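Local coordinates for protein nicotinate-nucleotide pyrophosphorylase (Ehrlichia chaffeensis, PDB 3L0G) that probably catalyses the decarboxylating transfer of a phosphoribosyl group to quinolinate, yielding nicotinate mononucleotide on the route to NAD, at residues Ile241-Val245 and Leu270-Asp274; Glu213-Ile217 and Met236-Glu240; Val220-Leu224 and Ile247-Ser252; Lys146-Arg151 and Glu171-Leu177; Val253-Cys259 and Asp274-Cys280. All coordinates share one frame; numbering follows the deposited sequence.

Interaction 1: residues Ile241-Val245 and Leu270-Asp274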
# COMPACT_ATOMS: atom_id res chain seq x y z
N ILE C 241 -18.72 -38.87 -0.06
CA ILE C 241 -19.13 -37.81 -0.96
C ILE C 241 -20.37 -38.29 -1.71
O ILE C 241 -21.36 -37.55 -1.83
CB ILE C 241 -18.00 -37.37 -1.91
CG1 ILE C 241 -16.90 -36.66 -1.13
CG2 ILE C 241 -18.55 -36.42 -3.02
CD1 ILE C 241 -15.58 -36.57 -1.87
N LYS C 242 -20.34 -39.53 -2.20
CA LYS C 242 -21.48 -40.07 -2.93
C LYS C 242 -22.70 -40.15 -2.02
O LYS C 242 -23.79 -39.87 -2.44
CB LYS C 242 -21.18 -41.43 -3.55
CG LYS C 242 -20.26 -41.36 -4.78
CD LYS C 242 -19.92 -42.78 -5.30
CE LYS C 242 -19.09 -42.73 -6.61
NZ LYS C 242 -18.81 -44.11 -7.16
N LYS C 243 -22.50 -40.50 -0.75
CA LYS C 243 -23.63 -40.55 0.18
C LYS C 243 -24.20 -39.16 0.42
O LYS C 243 -25.41 -39.01 0.56
CB LYS C 243 -23.21 -41.18 1.51
CG LYS C 243 -24.26 -41.25 2.58
CD LYS C 243 -25.15 -42.42 2.35
CE LYS C 243 -26.44 -42.36 3.19
NZ LYS C 243 -27.17 -43.64 3.05
N ALA C 244 -23.33 -38.15 0.50
CA ALA C 244 -23.77 -36.79 0.75
C ALA C 244 -24.62 -36.29 -0.41
O ALA C 244 -25.69 -35.75 -0.19
CB ALA C 244 -22.57 -35.86 0.98
N VAL C 245 -24.15 -36.48 -1.63
CA VAL C 245 -24.87 -36.04 -2.82
C VAL C 245 -26.29 -36.61 -2.78
O VAL C 245 -27.26 -35.89 -3.03
CB VAL C 245 -24.18 -36.48 -4.13
CG1 VAL C 245 -25.07 -36.23 -5.34
CG2 VAL C 245 -22.83 -35.76 -4.31
N LEU C 270 -17.64 -36.53 -11.05
CA LEU C 270 -18.75 -37.36 -11.54
C LEU C 270 -19.76 -37.78 -10.46
O LEU C 270 -20.78 -38.35 -10.80
CB LEU C 270 -18.23 -38.62 -12.25
CG LEU C 270 -17.35 -38.42 -13.48
CD1 LEU C 270 -16.67 -39.76 -13.83
CD2 LEU C 270 -18.16 -37.87 -14.65
N THR C 271 -19.44 -37.54 -9.18
CA THR C 271 -20.37 -37.83 -8.09
C THR C 271 -21.60 -36.91 -8.16
O THR C 271 -22.66 -37.28 -7.68
CB THR C 271 -19.72 -37.65 -6.68
OG1 THR C 271 -19.34 -36.29 -6.49
CG2 THR C 271 -18.51 -38.56 -6.50
N GLY C 272 -21.46 -35.72 -8.77
CA GLY C 272 -22.58 -34.76 -8.89
C GLY C 272 -22.52 -33.56 -7.93
O GLY C 272 -23.53 -32.86 -7.70
N VAL C 273 -21.34 -33.32 -7.36
CA VAL C 273 -21.11 -32.11 -6.58
C VAL C 273 -21.07 -30.90 -7.54
O VAL C 273 -20.95 -31.07 -8.75
CB VAL C 273 -19.82 -32.27 -5.73
CG1 VAL C 273 -20.03 -33.38 -4.67
CG2 VAL C 273 -18.58 -32.54 -6.60
N ASP C 274 -21.21 -29.69 -7.01
CA ASP C 274 -21.21 -28.46 -7.83
C ASP C 274 -19.84 -27.82 -7.99
O ASP C 274 -19.51 -27.27 -9.04
CB ASP C 274 -22.16 -27.43 -7.21
CG ASP C 274 -23.58 -27.97 -7.07
OD1 ASP C 274 -24.20 -28.25 -8.10
OD2 ASP C 274 -24.07 -28.14 -5.93
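Thr-271, Gly-272 and Val-273 lie against one side of the helical turn Ile-241 to Val-245, where two elements of the C-terminal alpha/beta barrel domain meet: helix 238-248 and the loop that brings the chain from helix 262-269 into strand 275-277. Thr-271 comes first and buries the most surface. Its methyl CG2 sits 3.7 Å from Lys-242 CG, so the foot of that extended lysine covers it. Its OG1 lies close to Ile-241 CG2 at 3.6 Å, but the polar partner of this hydroxyl is the carbonyl O of Ile-268, in helix 262-269 just before it. The carbonyl O of Thr-271 faces the opposing valine, 3.5 Å from Val-245 CG1.

Gly-272 follows with a positive phi of 104°, which turns the chain out of the preceding helix; its carbonyl carbon lies near Val-245 CG2. Val-273 completes the row. With CG1 anti to its own carbonyl carbon (chi1 -66°), it puts that single methyl between two helix residues one turn apart, crossing each side chain at about a right angle: Val-273 CG1 is 3.7 Å from Val-245 CG2 and 3.8 Å from Ile-241 CG2.

Interaction 2: residues Glu213-Ile217 and Met236-Glu240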
# COMPACT_ATOMS: atom_id res chain seq x y z
N GLU C 213 -18.86 -25.89 6.61
CA GLU C 213 -18.05 -27.08 6.38
C GLU C 213 -18.36 -28.25 7.32
O GLU C 213 -18.49 -28.10 8.55
CB GLU C 213 -16.56 -26.80 6.30
CG GLU C 213 -15.98 -25.92 7.31
CD GLU C 213 -14.44 -25.94 7.31
OE1 GLU C 213 -13.85 -26.25 8.38
OE2 GLU C 213 -13.85 -25.66 6.22
N CYS C 214 -18.51 -29.41 6.70
CA CYS C 214 -18.86 -30.65 7.36
C CYS C 214 -17.75 -31.67 7.11
O CYS C 214 -17.22 -31.76 6.00
CB CYS C 214 -20.16 -31.15 6.76
SG CYS C 214 -21.61 -30.05 6.97
N ASP C 215 -17.39 -32.44 8.12
CA ASP C 215 -16.49 -33.56 7.89
C ASP C 215 -17.06 -34.94 8.14
O ASP C 215 -16.32 -35.90 8.09
CB ASP C 215 -15.13 -33.37 8.56
CG ASP C 215 -15.21 -33.16 10.02
OD1 ASP C 215 -16.26 -33.48 10.61
OD2 ASP C 215 -14.20 -32.65 10.57
N ASN C 216 -18.37 -35.05 8.35
CA ASN C 216 -19.02 -36.36 8.30
C ASN C 216 -20.47 -36.23 7.90
O ASN C 216 -20.99 -35.12 7.72
CB ASN C 216 -18.87 -37.11 9.63
CG ASN C 216 -19.54 -36.39 10.79
OD1 ASN C 216 -20.62 -35.85 10.64
ND2 ASN C 216 -18.89 -36.38 11.94
N ILE C 217 -21.14 -37.37 7.73
CA ILE C 217 -22.49 -37.37 7.19
C ILE C 217 -23.50 -36.78 8.19
O ILE C 217 -24.47 -36.09 7.81
CB ILE C 217 -22.88 -38.80 6.75
CG1 ILE C 217 -22.20 -39.13 5.41
CG2 ILE C 217 -24.40 -38.98 6.70
CD1 ILE C 217 -22.63 -38.28 4.25
N MET C 236 -13.53 -35.83 3.02
CA MET C 236 -14.30 -37.05 3.03
C MET C 236 -13.85 -37.98 1.88
O MET C 236 -13.20 -37.55 0.91
CB MET C 236 -15.80 -36.72 3.02
CG MET C 236 -16.22 -35.95 4.33
SD MET C 236 -17.91 -35.26 4.43
CE MET C 236 -18.67 -36.38 3.30
N SER C 237 -14.17 -39.25 2.02
CA SER C 237 -13.84 -40.26 1.04
C SER C 237 -14.81 -40.15 -0.13
O SER C 237 -15.89 -39.58 0.01
CB SER C 237 -13.97 -41.64 1.66
OG SER C 237 -15.30 -41.86 2.08
N ILE C 238 -14.45 -40.74 -1.25
CA ILE C 238 -15.38 -40.76 -2.37
C ILE C 238 -16.72 -41.38 -1.95
O ILE C 238 -17.79 -40.89 -2.33
CB ILE C 238 -14.76 -41.45 -3.61
CG1 ILE C 238 -15.57 -41.10 -4.86
CG2 ILE C 238 -14.63 -42.96 -3.43
CD1 ILE C 238 -15.35 -39.65 -5.27
N SER C 239 -16.67 -42.43 -1.13
CA SER C 239 -17.90 -43.09 -0.65
C SER C 239 -18.82 -42.13 0.14
O SER C 239 -20.04 -42.07 -0.11
CB SER C 239 -17.54 -44.38 0.13
OG SER C 239 -18.36 -44.58 1.27
N GLU C 240 -18.24 -41.39 1.08
CA GLU C 240 -19.01 -40.38 1.83
C GLU C 240 -19.52 -39.26 0.93
O GLU C 240 -20.61 -38.74 1.15
CB GLU C 240 -18.20 -39.73 2.94
CG GLU C 240 -18.18 -40.49 4.23
CD GLU C 240 -17.17 -39.91 5.20
OE1 GLU C 240 -15.98 -39.84 4.87
OE2 GLU C 240 -17.59 -39.49 6.29
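A capping box at the start of helix 238-248 brings Glu-240 and the nearby Met-236 against the turn Cys-214 to Ile-217, which leads from strand 210-214 into helix 217-225. In the box, Ser-237 is the N-cap: Glu-240 N donates to Ser-237 OG at 3.1 Å, nearly straight at 169°. The return bond, from Ser-237 N to Glu-240 OE1, is weak at 3.4 Å. Tied back in this way, the carboxylate presents its other oxygen to the opposite turn, with OE2 of Glu-240 4.0 Å from CA of Asn-216. That is a van der Waals approach.

Met-236 carries the other half of the contact. Its chain is extended through chi2 and then bends at chi3, laying the thioether alongside the backbone of the turn. CG of Met-236 is 3.8 Å from the carbonyl O of Asp-215, while SD of Met-236 is 3.9 Å from O of Cys-214. Ile-217 closes the contact at its far end, where CD1 reaches to 3.7 Å from O of Glu-240 and only loosely approaches Met-236 CE.

The turn is itself the start of a helix: Asn-216 is the N-cap of helix 217-225 and uses OD1 to accept from Gln-219 N. The contact thus joins the beginnings of two successive barrel helices near the protein surface. Beneath, Cys-214 is hydrogen-bonded into the sheet beside strand 230-234, and Ile-217 continues along helix 238-248 onto Lys-243, Ala-244 and Ile-247.

Interaction 3: residues Val220-Leu224 and Ile247-Ser252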
# COMPACT_ATOMS: atom_id res chain seq x y z
N VAL C 220 -23.47 -33.12 7.74
CA VAL C 220 -24.23 -32.82 6.54
C VAL C 220 -25.76 -32.87 6.82
O VAL C 220 -26.50 -31.95 6.46
CB VAL C 220 -23.90 -33.77 5.40
CG1 VAL C 220 -24.85 -33.54 4.26
CG2 VAL C 220 -22.42 -33.60 4.94
N GLU C 221 -26.21 -33.94 7.47
CA GLU C 221 -27.63 -34.08 7.81
C GLU C 221 -28.16 -32.91 8.64
O GLU C 221 -29.28 -32.41 8.37
CB GLU C 221 -27.89 -35.41 8.54
CG GLU C 221 -27.89 -36.60 7.59
CD GLU C 221 -27.83 -37.96 8.28
OE1 GLU C 221 -27.23 -38.06 9.36
OE2 GLU C 221 -28.36 -38.95 7.72
N GLU C 222 -27.37 -32.47 9.64
CA GLU C 222 -27.80 -31.40 10.53
C GLU C 222 -27.78 -30.04 9.81
O GLU C 222 -28.62 -29.20 10.06
CB GLU C 222 -26.95 -31.35 11.82
CG GLU C 222 -27.39 -30.27 12.80
CD GLU C 222 -26.59 -30.23 14.09
OE1 GLU C 222 -25.59 -30.98 14.26
OE2 GLU C 222 -26.98 -29.44 14.98
N SER C 223 -26.82 -29.83 8.91
CA SER C 223 -26.76 -28.61 8.12
C SER C 223 -27.96 -28.51 7.17
O SER C 223 -28.56 -27.45 7.00
CB SER C 223 -25.44 -28.58 7.35
OG SER C 223 -24.34 -28.53 8.24
N LEU C 224 -28.32 -29.63 6.56
CA LEU C 224 -29.48 -29.72 5.68
C LEU C 224 -30.76 -29.40 6.44
O LEU C 224 -31.63 -28.72 5.93
CB LEU C 224 -29.62 -31.12 5.09
CG LEU C 224 -29.00 -31.47 3.73
CD1 LEU C 224 -29.41 -32.93 3.43
CD2 LEU C 224 -29.44 -30.53 2.59
N ILE C 247 -28.10 -37.71 -0.11
CA ILE C 247 -28.87 -37.16 1.01
C ILE C 247 -29.27 -35.73 0.71
O ILE C 247 -30.36 -35.31 1.00
CB ILE C 247 -28.07 -37.14 2.34
CG1 ILE C 247 -27.81 -38.56 2.84
CG2 ILE C 247 -28.82 -36.35 3.41
CD1 ILE C 247 -26.81 -38.65 3.98
N VAL C 248 -28.34 -34.96 0.14
CA VAL C 248 -28.61 -33.54 -0.14
C VAL C 248 -29.70 -33.42 -1.23
O VAL C 248 -30.56 -32.54 -1.16
CB VAL C 248 -27.33 -32.77 -0.56
CG1 VAL C 248 -27.69 -31.38 -1.10
CG2 VAL C 248 -26.32 -32.67 0.62
N ASN C 249 -29.65 -34.30 -2.23
CA ASN C 249 -30.68 -34.35 -3.27
C ASN C 249 -30.90 -32.96 -3.93
O ASN C 249 -32.02 -32.54 -4.15
CB ASN C 249 -31.97 -34.93 -2.66
CG ASN C 249 -32.98 -35.46 -3.72
OD1 ASN C 249 -34.17 -35.58 -3.40
ND2 ASN C 249 -32.52 -35.76 -4.93
N GLY C 250 -29.83 -32.26 -4.23
CA GLY C 250 -29.91 -30.94 -4.86
C GLY C 250 -30.58 -29.82 -4.07
O GLY C 250 -30.91 -28.79 -4.65
N LYS C 251 -30.78 -30.00 -2.76
CA LYS C 251 -31.40 -28.98 -1.88
C LYS C 251 -30.38 -27.99 -1.33
O LYS C 251 -30.76 -26.95 -0.80
CB LYS C 251 -32.12 -29.65 -0.71
CG LYS C 251 -33.22 -30.64 -1.13
CD LYS C 251 -34.00 -31.21 0.06
CE LYS C 251 -33.14 -32.07 1.03
NZ LYS C 251 -33.41 -31.66 2.46
N SER C 252 -29.10 -28.31 -1.42
CA SER C 252 -28.05 -27.36 -1.11
C SER C 252 -26.96 -27.49 -2.16
O SER C 252 -26.83 -28.50 -2.82
CB SER C 252 -27.55 -27.57 0.34
OG SER C 252 -26.28 -27.01 0.57
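Leu-224 on helix 217-225 carries this contact, burying far more surface than any other residue in it, and packs on Ile-247 and Val-248 at the end of helix 238-248. The two methyls of Leu-224 divide the work. CD1 lies over the last turn of the other helix, 3.7 Å from CA of Val-248 and 3.5 Å from CG2 of Ile-247. That second spacing is tight for two carbons, yet Ile-247 was modelled in two conformers, so its exact value is doubtful. CD2 turns to the loop that follows, lying 4.2 Å from CB of Ser-252, with the ammonium end of Lys-251 and CG1 of Val-248 also near. A chi1 of -93°, away from a staggered value, carries both methyls to the end of helix 238-248.

Ile-247 spreads over the outer side of the interface. It sends CD1 to within 4.1 Å of OE2 of Glu-221, whose extended chain crosses it at about a right angle. Val-248 works on the inner side: its CG2 is 4.0 Å from CG1 of Val-220, a residue that also packs on Ile-231 and Leu-233 of the sheet.

Just past Val-248 the helix stops. Asn-249 and Gly-250 both take positive phi in a type I' turn, closed by the bond from Lys-251 N to Val-248 O, and this turn brings Lys-251 and Ser-252 round to Leu-224.

With the charged ends of Glu-221 and Lys-251 kept at the exposed margin, these two adjacent barrel helices meet through van der Waals contact, so their fit depends on how Leu-224 packs against Ile-247 and Val-248 and is fixed by no directional bond between the segments.

Interaction 4: residues Lys146-Arg151 and Glu171-Leu177. With FMT (formic acid), chain J.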
# COMPACT_ATOMS: atom_id res chain seq x y z
N LYS C 146 -17.35 -26.59 -11.21
CA LYS C 146 -16.38 -25.48 -11.29
C LYS C 146 -15.26 -25.68 -10.26
O LYS C 146 -15.51 -26.09 -9.13
CB LYS C 146 -17.08 -24.13 -11.07
CG LYS C 146 -18.28 -23.86 -12.02
CD LYS C 146 -17.78 -23.77 -13.46
CE LYS C 146 -18.87 -23.47 -14.44
NZ LYS C 146 -18.29 -23.29 -15.81
N ILE C 147 -14.03 -25.40 -10.66
CA ILE C 147 -12.89 -25.43 -9.74
C ILE C 147 -12.83 -24.10 -8.98
O ILE C 147 -12.91 -23.03 -9.60
CB ILE C 147 -11.56 -25.66 -10.52
CG1 ILE C 147 -11.59 -27.02 -11.29
CG2 ILE C 147 -10.37 -25.55 -9.59
CD1 ILE C 147 -11.98 -28.28 -10.41
N ARG C 148 -12.74 -24.16 -7.64
CA ARG C 148 -12.63 -22.96 -6.81
C ARG C 148 -11.33 -22.83 -6.06
O ARG C 148 -10.69 -23.83 -5.71
CB ARG C 148 -13.77 -22.83 -5.81
CG ARG C 148 -15.10 -22.62 -6.55
CD ARG C 148 -16.03 -21.59 -6.02
NE ARG C 148 -16.79 -22.08 -4.90
CZ ARG C 148 -18.05 -21.78 -4.62
NH1 ARG C 148 -18.79 -20.99 -5.40
NH2 ARG C 148 -18.60 -22.29 -3.53
N SER C 149 -10.93 -21.57 -5.86
CA SER C 149 -9.80 -21.27 -5.02
C SER C 149 -10.28 -21.33 -3.58
O SER C 149 -11.49 -21.47 -3.32
CB SER C 149 -9.21 -19.90 -5.34
OG SER C 149 -10.19 -18.87 -5.20
N THR C 150 -9.31 -21.27 -2.68
CA THR C 150 -9.49 -21.20 -1.24
C THR C 150 -8.78 -19.95 -0.69
O THR C 150 -8.35 -19.11 -1.47
CB THR C 150 -8.84 -22.40 -0.57
OG1 THR C 150 -7.43 -22.36 -0.79
CG2 THR C 150 -9.42 -23.75 -1.14
N ARG C 151 -8.65 -19.85 0.64
CA ARG C 151 -7.89 -18.84 1.31
C ARG C 151 -6.47 -19.31 1.69
O ARG C 151 -5.71 -18.57 2.34
CB ARG C 151 -8.66 -18.28 2.53
CG ARG C 151 -9.82 -17.31 2.09
CD ARG C 151 -10.80 -16.97 3.19
NE ARG C 151 -10.13 -16.53 4.41
CZ ARG C 151 -9.98 -17.27 5.52
NH1 ARG C 151 -9.29 -16.78 6.54
NH2 ARG C 151 -10.53 -18.47 5.65
N GLU C 171 -12.95 -20.34 -10.17
CA GLU C 171 -13.87 -19.36 -9.59
C GLU C 171 -13.52 -19.16 -8.13
O GLU C 171 -12.57 -19.79 -7.61
CB GLU C 171 -15.34 -19.84 -9.75
CG GLU C 171 -15.81 -20.04 -11.18
CD GLU C 171 -17.35 -20.22 -11.35
OE1 GLU C 171 -18.11 -20.35 -10.36
OE2 GLU C 171 -17.79 -20.26 -12.50
N SER C 172 -14.25 -18.27 -7.47
CA SER C 172 -14.01 -18.00 -6.05
C SER C 172 -15.30 -17.69 -5.29
O SER C 172 -16.02 -16.81 -5.69
CB SER C 172 -13.12 -16.79 -5.90
OG SER C 172 -12.91 -16.47 -4.53
N TYR C 173 -15.54 -18.40 -4.19
CA TYR C 173 -16.67 -18.11 -3.29
C TYR C 173 -16.58 -16.73 -2.65
O TYR C 173 -17.56 -15.99 -2.59
CB TYR C 173 -16.76 -19.16 -2.19
CG TYR C 173 -17.88 -18.90 -1.20
CD1 TYR C 173 -19.20 -18.85 -1.61
CD2 TYR C 173 -17.62 -18.75 0.14
CE1 TYR C 173 -20.23 -18.61 -0.69
CE2 TYR C 173 -18.63 -18.50 1.05
CZ TYR C 173 -19.92 -18.42 0.65
OH TYR C 173 -20.93 -18.19 1.58
N ARG C 174 -15.39 -16.39 -2.17
CA ARG C 174 -15.20 -15.15 -1.47
C ARG C 174 -13.72 -14.77 -1.52
O ARG C 174 -12.88 -15.62 -1.68
CB ARG C 174 -15.66 -15.28 -0.02
CG ARG C 174 -14.75 -16.11 0.89
CD ARG C 174 -15.44 -16.33 2.27
NE ARG C 174 -14.68 -17.25 3.10
CZ ARG C 174 -14.76 -17.33 4.43
NH1 ARG C 174 -15.58 -16.55 5.12
NH2 ARG C 174 -13.96 -18.17 5.08
N ASP C 175 -13.45 -13.48 -1.40
CA ASP C 175 -12.10 -12.95 -1.44
C ASP C 175 -11.42 -13.10 -0.10
O ASP C 175 -10.23 -13.37 -0.04
CB ASP C 175 -12.10 -11.48 -1.86
CG ASP C 175 -12.40 -11.28 -3.34
OD1 ASP C 175 -12.36 -12.22 -4.14
OD2 ASP C 175 -12.68 -10.14 -3.71
N ASN C 176 -12.16 -12.96 0.98
CA ASN C 176 -11.57 -12.98 2.31
C ASN C 176 -12.66 -13.10 3.36
O ASN C 176 -13.75 -13.49 3.04
CB ASN C 176 -10.71 -11.74 2.51
CG ASN C 176 -11.49 -10.46 2.45
OD1 ASN C 176 -12.74 -10.44 2.53
ND2 ASN C 176 -10.76 -9.34 2.39
N LEU C 177 -12.37 -12.81 4.62
CA LEU C 177 -13.32 -13.04 5.70
C LEU C 177 -14.47 -12.04 5.78
O LEU C 177 -15.42 -12.26 6.54
CB LEU C 177 -12.59 -13.09 7.04
CG LEU C 177 -11.69 -14.32 7.21
CD1 LEU C 177 -10.93 -14.23 8.50
CD2 LEU C 177 -12.52 -15.61 7.08
C FMT J . -12.36 -19.91 2.35
O1 FMT J . -13.05 -19.07 1.74
O2 FMT J . -12.20 -19.89 3.57
O HOH W 1 -17.97 -19.40 -7.66
O HOH W 2 -10.20 -17.65 -7.51
O HOH W 3 -13.68 -20.42 -2.98
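The guanidinium of Arg-151 has Leu-177 CD2 over the centre of one face, 3.4 Å from CZ of Arg-151, and at its edge, in plane, O2 of a bound formic acid, probably present as formate. Arg-174 meets the same formate with its own edge, giving a two-pronged grip: NE donates to O1 of the formate at 2.8 Å and NH2 to O2 of the formate at 2.9 Å, both almost straight. O2 also accepts from Arg-151 NH2, so two guanidiniums turned 74° apart share that oxygen. Lys-184 binds the formate too, and Asp-37 of the second subunit pairs with Arg-151. Arg-148 is covered on one face by Tyr-173 CB, 3.8 Å from CZ of Arg-148. Its NH2 forms a salt bridge with Glu-255, while water 1 lies at its edge and links NH1 to Glu-171 OE1.

This cluster sits at the mouth of the alpha/beta barrel, where strand 146-148 continues into a loop. Basic residues around such an anion at the subunit boundary are consistent with the quinolinate site of this family, the formate probably coming from the crystallisation liquor.

Backbone bonds hold the other end. Glu-171 N donates to Ile-147 O at 2.8 Å and Ser-149 N to Glu-171 O at 3.0 Å, bracketing Arg-148 in a single bridge. Chi2 of Lys-146 is bent (-64°), bringing its methylenes across the Glu-171 carboxylate: CD of Lys-146 is 3.6 Å from OE2 of Glu-171.

Interaction 5: residues Val253-Cys259 and Asp274-Cys280. With EDO (1,2-ethanediol), chain I.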
# COMPACT_ATOMS: atom_id res chain seq x y z
N VAL C 253 -26.20 -26.41 -2.36
CA VAL C 253 -25.00 -26.47 -3.16
C VAL C 253 -24.04 -27.40 -2.39
O VAL C 253 -24.05 -27.41 -1.17
CB VAL C 253 -24.42 -25.04 -3.39
CG1 VAL C 253 -22.97 -25.10 -3.87
CG2 VAL C 253 -25.33 -24.24 -4.40
N LEU C 254 -23.27 -28.21 -3.11
CA LEU C 254 -22.26 -29.10 -2.50
C LEU C 254 -20.91 -28.86 -3.10
O LEU C 254 -20.75 -28.94 -4.33
CB LEU C 254 -22.60 -30.59 -2.74
CG LEU C 254 -23.32 -31.39 -1.67
CD1 LEU C 254 -23.51 -32.85 -2.12
CD2 LEU C 254 -22.52 -31.30 -0.35
N GLU C 255 -19.93 -28.65 -2.24
CA GLU C 255 -18.57 -28.38 -2.66
C GLU C 255 -17.67 -29.38 -1.95
O GLU C 255 -17.86 -29.60 -0.76
CB GLU C 255 -18.19 -26.97 -2.23
CG GLU C 255 -16.76 -26.62 -2.44
CD GLU C 255 -16.53 -25.11 -2.38
OE1 GLU C 255 -15.50 -24.71 -1.84
OE2 GLU C 255 -17.39 -24.34 -2.87
N VAL C 256 -16.72 -29.96 -2.67
CA VAL C 256 -15.70 -30.81 -2.05
C VAL C 256 -14.46 -29.95 -1.93
O VAL C 256 -14.06 -29.32 -2.91
CB VAL C 256 -15.39 -32.07 -2.90
CG1 VAL C 256 -14.17 -32.85 -2.34
CG2 VAL C 256 -16.62 -33.00 -3.01
N SER C 257 -13.88 -29.92 -0.73
CA SER C 257 -12.68 -29.14 -0.47
C SER C 257 -11.57 -30.06 -0.01
O SER C 257 -11.79 -30.98 0.78
CB SER C 257 -12.92 -28.10 0.61
OG SER C 257 -12.04 -26.99 0.43
N GLY C 258 -10.38 -29.81 -0.54
CA GLY C 258 -9.16 -30.53 -0.18
C GLY C 258 -8.21 -30.52 -1.35
O GLY C 258 -8.60 -30.19 -2.49
N CYS C 259 -6.95 -30.89 -1.10
CA CYS C 259 -5.94 -30.98 -2.17
C CYS C 259 -6.08 -32.26 -2.99
O CYS C 259 -5.24 -33.16 -2.91
CB CYS C 259 -4.50 -30.92 -1.61
SG CYS C 259 -3.95 -29.31 -1.10
N ASP C 274 -21.21 -29.69 -7.01
CA ASP C 274 -21.21 -28.46 -7.83
C ASP C 274 -19.84 -27.82 -7.99
O ASP C 274 -19.51 -27.27 -9.04
CB ASP C 274 -22.16 -27.43 -7.21
CG ASP C 274 -23.58 -27.97 -7.07
OD1 ASP C 274 -24.20 -28.25 -8.10
OD2 ASP C 274 -24.07 -28.14 -5.93
N TYR C 275 -19.05 -27.88 -6.92
CA TYR C 275 -17.76 -27.21 -6.88
C TYR C 275 -16.71 -28.15 -6.30
O TYR C 275 -17.02 -29.00 -5.47
CB TYR C 275 -17.86 -25.97 -6.00
CG TYR C 275 -18.82 -24.91 -6.53
CD1 TYR C 275 -18.44 -24.10 -7.60
CD2 TYR C 275 -20.07 -24.71 -5.98
CE1 TYR C 275 -19.26 -23.13 -8.08
CE2 TYR C 275 -20.94 -23.72 -6.49
CZ TYR C 275 -20.51 -22.94 -7.54
OH TYR C 275 -21.30 -21.96 -8.09
N ILE C 276 -15.47 -27.97 -6.74
CA ILE C 276 -14.32 -28.53 -6.01
C ILE C 276 -13.32 -27.40 -5.73
O ILE C 276 -12.78 -26.78 -6.67
CB ILE C 276 -13.67 -29.70 -6.77
CG1 ILE C 276 -14.69 -30.84 -6.95
CG2 ILE C 276 -12.43 -30.24 -5.99
CD1 ILE C 276 -14.33 -31.82 -8.08
N SER C 277 -13.08 -27.17 -4.44
CA SER C 277 -12.13 -26.19 -3.91
C SER C 277 -10.79 -26.88 -3.66
O SER C 277 -10.76 -27.89 -2.99
CB SER C 277 -12.61 -25.67 -2.55
OG SER C 277 -13.32 -24.47 -2.69
N ILE C 278 -9.68 -26.31 -4.16
CA ILE C 278 -8.39 -26.97 -4.09
C ILE C 278 -7.32 -26.02 -3.55
O ILE C 278 -7.00 -25.03 -4.19
CB ILE C 278 -7.95 -27.49 -5.49
CG1 ILE C 278 -9.04 -28.36 -6.11
CG2 ILE C 278 -6.66 -28.29 -5.37
CD1 ILE C 278 -8.72 -28.78 -7.53
N GLY C 279 -6.79 -26.32 -2.36
CA GLY C 279 -5.77 -25.50 -1.70
C GLY C 279 -4.48 -25.48 -2.50
O GLY C 279 -3.85 -24.45 -2.63
N CYS C 280 -4.12 -26.62 -3.08
CA CYS C 280 -2.83 -26.79 -3.73
C CYS C 280 -2.74 -26.16 -5.16
O CYS C 280 -1.76 -26.34 -5.85
CB CYS C 280 -2.47 -28.30 -3.72
SG CYS C 280 -2.13 -29.02 -2.02
C1 EDO I . -14.01 -22.92 0.28
O1 EDO I . -12.71 -22.43 -0.02
C2 EDO I . -15.08 -22.01 -0.34
O2 EDO I . -15.23 -22.22 -1.76
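Backbone hydrogen bonds set the frame between the parallel strands 253-257 and 275-277, whose directions differ by 30°. Val-256 is bonded twice to the neighbouring strand, its N donating to Tyr-275 O at 3.0 Å and its O accepting from Ser-277 N at 2.8 Å. Gly-258 N continues the pattern to Ser-277 O. At the near end Leu-254 O takes two donors, the N atoms of Asp-274 and Tyr-275.

Side-chain polar bonds come next. OD2 of Asp-274, through its anti lone pair, accepts from Leu-254 N at 2.9 Å, while OD1 of the same residue pairs with Lys-144. Glu-255, with CG anti to its backbone N (chi1 172°), stretches across the Tyr-275 and Ser-277 face. There OE2 meets Arg-148, and OE1 accepts from a bound 1,2-ethanediol; the very short approach of Ser-277 OG to OE1 is doubtful, as the serine has two modelled conformers.

Apolar contact is made where Val-253 CG1 lies at the edge of the Tyr-275 ring, 3.6 Å from CE2 of Tyr-275. On the other face Val-256 and Ile-276 both pack on Ile-268.

One covalent link closes the far end, the disulfide from Cys-259 SG to Cys-280 SG, both cysteines being modelled in two conformers, so its detail is uncertain.

Strand 253-257, helix 262-269 and strand 275-277 make a beta-alpha-beta crossover, the repeating unit of the alpha/beta barrel in this enzyme family.

All five contacts belong to the C-terminal barrel domain but occupy different layers. Interaction 5 joins two strands of the inner sheet through backbone bonds, and interaction 4 extends that sheet at strand 146-148 toward the probable substrate-binding mouth, where formic acid is bound, the two meeting in the Arg-148 to Glu-255 salt bridge. Interactions 1, 2 and 3 lie outside, all on helix 238-248, and rely on van der Waals packing. Interaction 2, at the start of that helix, is the surface contact; the other four are partly buried. Asp-274 is common to interactions 1 and 5, and Leu-254 of 5 packs on Val-245 and Val-248. Of the five, only interaction 4 touches another subunit.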